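Local atomic coordinates of thermosome subunit (Methanococcoides burtonii, PDB entry 3AQ1), a protein that probably binds and hydrolyses ATP to help unfolded proteins fold, as a group II chaperonin of the TCP-1 family. Residues Glu366-Leu369 and Ser370-Ser374; Val445-Leu449 and Arg450-Gln454. All coordinates share one frame; numbering follows the deposited sequence.

Contact 1: residues Glu366-Leu369 and Ser370-Ser374; sequences EVEL and SLRLS
Glu368 and Arg372, one helical turn apart, form a salt bridge in which NE of Arg372 gives its hydrogen to OE2 of Glu368 at 2.7 Å. The bond is nearly straight (164°) and uses the anti lone pair of OE2, the one away from OE1. OE2 lies close to the guanidinium plane, at its edge, while carboxylate and guanidinium planes are 62° apart, and one hydrogen bond joins the groups, not the two of a coplanar bidentate pair. A bend at chi2 (61°) swings the Glu368 carboxylate along the helix toward Arg372, whose chain runs extended from CG to NE. OE1 is held separately by His421, which with the arginine should steady the carboxylate in its buried setting.

Beneath this i/i+4 pair runs the regular backbone bonding of helix 364-378. Ser370 N binds Glu366 O at 2.7 Å and Arg372 N binds Glu368 O at 2.9 Å, whereas the bond from Leu373 N to Leu369 O is weak.

Leucines supply much of the packing against neighbouring helices: Leu369 packs on Ile88 of helix 71-92, and Leu373 on Phe391 of helix 383-394. Ser370, buried, satisfies its hydroxyl by a hydrogen bond to Ala392 O; a short polar side chain suits a place so near a backbone carbonyl.

Contact 2: residues Val445-Leu449 and Arg450-Gln454; sequences VIEPL and RIKTQ
Glu447 and Lys452 meet where strand 446-448, outermost within this chain in a three-stranded antiparallel sheet, turns into helix 449-467, a local strand-to-helix junction with Pro448 as N-cap residue. The strand and residues 450-454 of the helix make an angle of 66°, and the two long side chains cross the junction obliquely. NZ of Lys452 forms a salt bridge to OE1 of Glu447 at 2.6 Å, though the oxygen's position is less certain. Bends at chi2 and chi3 (58° and 73°) fold the lysine chain back toward the strand, and NZ also pairs with Glu366.

Proline is tolerated at the N-cap, where no helical hydrogen bond is asked of its nitrogen, but its ring offers no capping acceptor. Its carbonyl accepts weak hydrogen bonds from Ile451 N and Lys452 N, at 3.2 and 3.3 Å from Pro448 O. The firmer bond follows: Thr453 N to Leu449 O, 3.0 Å.

Among apolar groups, the proline ring lies side by side with Ile451, Pro448 CG to Ile451 CG1 4.1 Å, and Leu449 CD1 touches Thr453 CG2. Leu449, buried, reaches Leu89 on helix 71-92 and Val359 on strand 357-360, while Pro448 packs on Val351 of helix 332-355, whose Asp355 and Glu354 form salt bridges with Arg450.

Following the chain, contact 1 comes first, wholly within helix 364-378, which follows strand 357-360. Neither contact closes a long loop: each spans consecutive residues, and they lie in series without nesting or crossing. After helices 383-394, 397-405 and 410-422, the chain returns to the sheet, where strand 446-448 pairs antiparallel with strand 357-360 and leads through contact 2 into helix 449-467. The centres of the two contacts are about 16 Å apart, yet they touch directly: OE2 of Glu366 forms a salt bridge with NZ of Lys452, 3.0 Å apart. This joins helix 364-378 to the start of helix 449-467, and both contacts also pack against helix 71-92.

Contact 1: residues Glu366-Leu369 and Ser370-Ser374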
loop_
_atom_site.group_PDB
_atom_site.type_symbol
_atom_site.label_atom_id
_atom_site.label_comp_id
_atom_site.label_asym_id
_atom_site.label_seq_id
_atom_site.Cartn_x
_atom_site.Cartn_y
_atom_site.Cartn_z
ATOM N N GLU A 366 -2.682 23.228 2.845
ATOM C CA GLU A 366 -3.693 24.046 2.210
ATOM C C GLU A 366 -3.390 25.526 2.444
ATOM O O GLU A 366 -3.488 26.353 1.531
ATOM C CB GLU A 366 -5.073 23.665 2.722
ATOM C CG GLU A 366 -5.613 22.375 2.101
ATOM C CD GLU A 366 -5.181 21.109 2.833
ATOM O OE1 GLU A 366 -4.468 21.199 3.857
ATOM O OE2 GLU A 366 -5.568 20.015 2.378
ATOM N N VAL A 367 -3.008 25.845 3.675
ATOM C CA VAL A 367 -2.641 27.201 4.062
ATOM C C VAL A 367 -1.419 27.704 3.281
ATOM O O VAL A 367 -1.442 28.808 2.731
ATOM C CB VAL A 367 -2.362 27.240 5.559
ATOM C CG1 VAL A 367 -1.767 28.575 5.992
ATOM C CG2 VAL A 367 -3.634 26.921 6.307
ATOM N N GLU A 368 -0.361 26.892 3.227
ATOM C CA GLU A 368 0.807 27.189 2.392
ATOM C C GLU A 368 0.420 27.361 0.917
ATOM O O GLU A 368 0.760 28.362 0.294
ATOM C CB GLU A 368 1.889 26.106 2.530
ATOM C CG GLU A 368 3.276 26.565 2.103
ATOM C CD GLU A 368 3.778 27.738 2.943
ATOM O OE1 GLU A 368 3.445 27.788 4.146
ATOM O OE2 GLU A 368 4.501 28.608 2.408
ATOM N N LEU A 369 -0.288 26.387 0.359
ATOM C CA LEU A 369 -0.768 26.509 -1.012
ATOM C C LEU A 369 -1.554 27.783 -1.193
ATOM O O LEU A 369 -1.267 28.561 -2.095
ATOM C CB LEU A 369 -1.628 25.314 -1.400
ATOM C CG LEU A 369 -0.792 24.069 -1.661
ATOM C CD1 LEU A 369 -1.687 22.903 -1.977
ATOM C CD2 LEU A 369 0.132 24.354 -2.808
ATOM N N SER A 370 -2.542 28.004 -0.331
ATOM C CA SER A 370 -3.394 29.189 -0.434
ATOM C C SER A 370 -2.583 30.470 -0.431
ATOM O O SER A 370 -2.801 31.360 -1.254
ATOM C CB SER A 370 -4.391 29.229 0.708
ATOM O OG SER A 370 -5.079 30.465 0.720
ATOM N N LEU A 371 -1.648 30.566 0.506
ATOM C CA LEU A 371 -0.801 31.742 0.599
ATOM C C LEU A 371 0.013 31.952 -0.681
ATOM O O LEU A 371 -0.026 33.018 -1.285
ATOM C CB LEU A 371 0.125 31.635 1.805
ATOM C CG LEU A 371 1.209 32.705 1.876
ATOM C CD1 LEU A 371 0.598 34.033 2.305
ATOM C CD2 LEU A 371 2.323 32.290 2.817
ATOM N N ARG A 372 0.749 30.930 -1.099
ATOM C CA ARG A 372 1.617 31.052 -2.259
ATOM C C ARG A 372 0.840 31.159 -3.550
ATOM O O ARG A 372 1.376 31.581 -4.568
ATOM C CB ARG A 372 2.558 29.866 -2.349
ATOM C CG ARG A 372 3.557 29.805 -1.235
ATOM C CD ARG A 372 4.174 28.424 -1.197
ATOM N NE ARG A 372 5.192 28.313 -0.162
ATOM C CZ ARG A 372 6.493 28.282 -0.409
ATOM N NH1 ARG A 372 6.930 28.343 -1.660
ATOM N NH2 ARG A 372 7.352 28.180 0.594
ATOM N N LEU A 373 -0.423 30.768 -3.524
ATOM C CA LEU A 373 -1.201 30.803 -4.749
ATOM C C LEU A 373 -1.907 32.146 -4.855
ATOM O O LEU A 373 -2.330 32.550 -5.934
ATOM C CB LEU A 373 -2.195 29.643 -4.801
ATOM C CG LEU A 373 -2.913 29.438 -6.132
ATOM C CD1 LEU A 373 -1.903 29.144 -7.226
ATOM C CD2 LEU A 373 -3.946 28.322 -6.012
ATOM N N SER A 374 -2.030 32.833 -3.723
ATOM C CA SER A 374 -2.568 34.189 -3.701
ATOM C C SER A 374 -1.479 35.160 -4.114
ATOM O O SER A 374 -1.762 36.246 -4.614
ATOM C CB SER A 374 -3.113 34.557 -2.318
ATOM O OG SER A 374 -4.464 34.156 -2.180
#

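Contact 2: residues Val445-Leu449 and Arg450-Gln454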
loop_
_atom_site.group_PDB
_atom_site.type_symbol
_atom_site.label_atom_id
_atom_site.label_comp_id
_atom_site.label_asym_id
_atom_site.label_seq_id
_atom_site.Cartn_x
_atom_site.Cartn_y
_atom_site.Cartn_z
ATOM N N VAL A 445 1.619 13.790 12.058
ATOM C CA VAL A 445 0.451 13.868 11.210
ATOM C C VAL A 445 0.899 13.989 9.764
ATOM O O VAL A 445 0.933 15.083 9.209
ATOM C CB VAL A 445 -0.463 15.049 11.586
ATOM C CG1 VAL A 445 -1.753 14.954 10.815
ATOM C CG2 VAL A 445 -0.746 15.047 13.086
ATOM N N ILE A 446 1.248 12.849 9.166
ATOM C CA ILE A 446 1.749 12.804 7.795
ATOM C C ILE A 446 0.683 12.369 6.784
ATOM O O ILE A 446 -0.146 11.507 7.064
ATOM C CB ILE A 446 2.949 11.854 7.674
ATOM C CG1 ILE A 446 3.752 11.844 8.969
ATOM C CG2 ILE A 446 3.846 12.276 6.529
ATOM C CD1 ILE A 446 4.494 13.115 9.214
ATOM N N GLU A 447 0.712 12.987 5.611
ATOM C CA GLU A 447 -0.161 12.606 4.502
ATOM C C GLU A 447 0.688 12.390 3.243
ATOM O O GLU A 447 1.637 13.132 2.986
ATOM C CB GLU A 447 -1.246 13.668 4.251
ATOM C CG GLU A 447 -2.311 13.795 5.347
ATOM C CD GLU A 447 -3.189 15.040 5.179
ATOM O OE1 GLU A 447 -2.859 15.915 4.349
ATOM O OE2 GLU A 447 -4.214 15.151 5.881
ATOM N N PRO A 448 0.353 11.368 2.452
ATOM C CA PRO A 448 1.165 11.070 1.272
ATOM C C PRO A 448 0.932 12.128 0.206
ATOM O O PRO A 448 -0.211 12.546 0.025
ATOM C CB PRO A 448 0.602 9.733 0.788
ATOM C CG PRO A 448 -0.356 9.275 1.851
ATOM C CD PRO A 448 -0.827 10.500 2.537
ATOM N N LEU A 449 1.988 12.553 -0.484
ATOM C CA LEU A 449 1.833 13.511 -1.573
ATOM C C LEU A 449 0.751 13.101 -2.582
ATOM O O LEU A 449 -0.077 13.920 -2.973
ATOM C CB LEU A 449 3.156 13.736 -2.306
ATOM C CG LEU A 449 3.067 14.800 -3.408
ATOM C CD1 LEU A 449 2.713 16.140 -2.811
ATOM C CD2 LEU A 449 4.355 14.908 -4.179
ATOM N N ARG A 450 0.751 11.841 -3.009
ATOM C CA ARG A 450 -0.176 11.425 -4.065
ATOM C C ARG A 450 -1.648 11.642 -3.691
ATOM O O ARG A 450 -2.464 12.002 -4.537
ATOM C CB ARG A 450 0.087 9.984 -4.534
ATOM C CG ARG A 450 -0.599 8.899 -3.717
ATOM C CD ARG A 450 -0.369 7.516 -4.321
ATOM N NE ARG A 450 0.997 7.362 -4.806
ATOM C CZ ARG A 450 1.627 6.199 -4.899
ATOM N NH1 ARG A 450 1.016 5.085 -4.541
ATOM N NH2 ARG A 450 2.872 6.150 -5.342
ATOM N N ILE A 451 -1.991 11.445 -2.429
ATOM C CA ILE A 451 -3.356 11.704 -1.996
ATOM C C ILE A 451 -3.650 13.199 -2.076
ATOM O O ILE A 451 -4.668 13.616 -2.621
ATOM C CB ILE A 451 -3.620 11.184 -0.567
ATOM C CG1 ILE A 451 -3.694 9.654 -0.571
ATOM C CG2 ILE A 451 -4.898 11.781 -0.003
ATOM C CD1 ILE A 451 -4.647 9.082 -1.612
ATOM N N LYS A 452 -2.747 14.011 -1.547
ATOM C CA LYS A 452 -2.970 15.438 -1.572
ATOM C C LYS A 452 -3.187 15.966 -3.011
ATOM O O LYS A 452 -4.078 16.791 -3.232
ATOM C CB LYS A 452 -1.840 16.178 -0.853
ATOM C CG LYS A 452 -2.195 17.596 -0.494
ATOM C CD LYS A 452 -3.453 17.647 0.393
ATOM C CE LYS A 452 -3.170 17.158 1.810
ATOM N NZ LYS A 452 -4.377 17.243 2.673
ATOM N N THR A 453 -2.398 15.491 -3.984
ATOM C CA THR A 453 -2.542 15.976 -5.357
ATOM C C THR A 453 -3.717 15.331 -6.064
ATOM O O THR A 453 -4.323 15.940 -6.933
ATOM C CB THR A 453 -1.284 15.777 -6.238
ATOM O OG1 THR A 453 -1.003 14.379 -6.399
ATOM C CG2 THR A 453 -0.083 16.486 -5.645
ATOM N N GLN A 454 -4.042 14.096 -5.707
ATOM C CA GLN A 454 -5.198 13.467 -6.313
ATOM C C GLN A 454 -6.469 14.201 -5.885
ATOM O O GLN A 454 -7.350 14.462 -6.705
ATOM C CB GLN A 454 -5.269 11.985 -5.968
ATOM C CG GLN A 454 -5.047 11.063 -7.161
ATOM C CD GLN A 454 -4.497 9.692 -6.758
ATOM O OE1 GLN A 454 -3.390 9.315 -7.157
ATOM N NE2 GLN A 454 -5.267 8.947 -5.957
#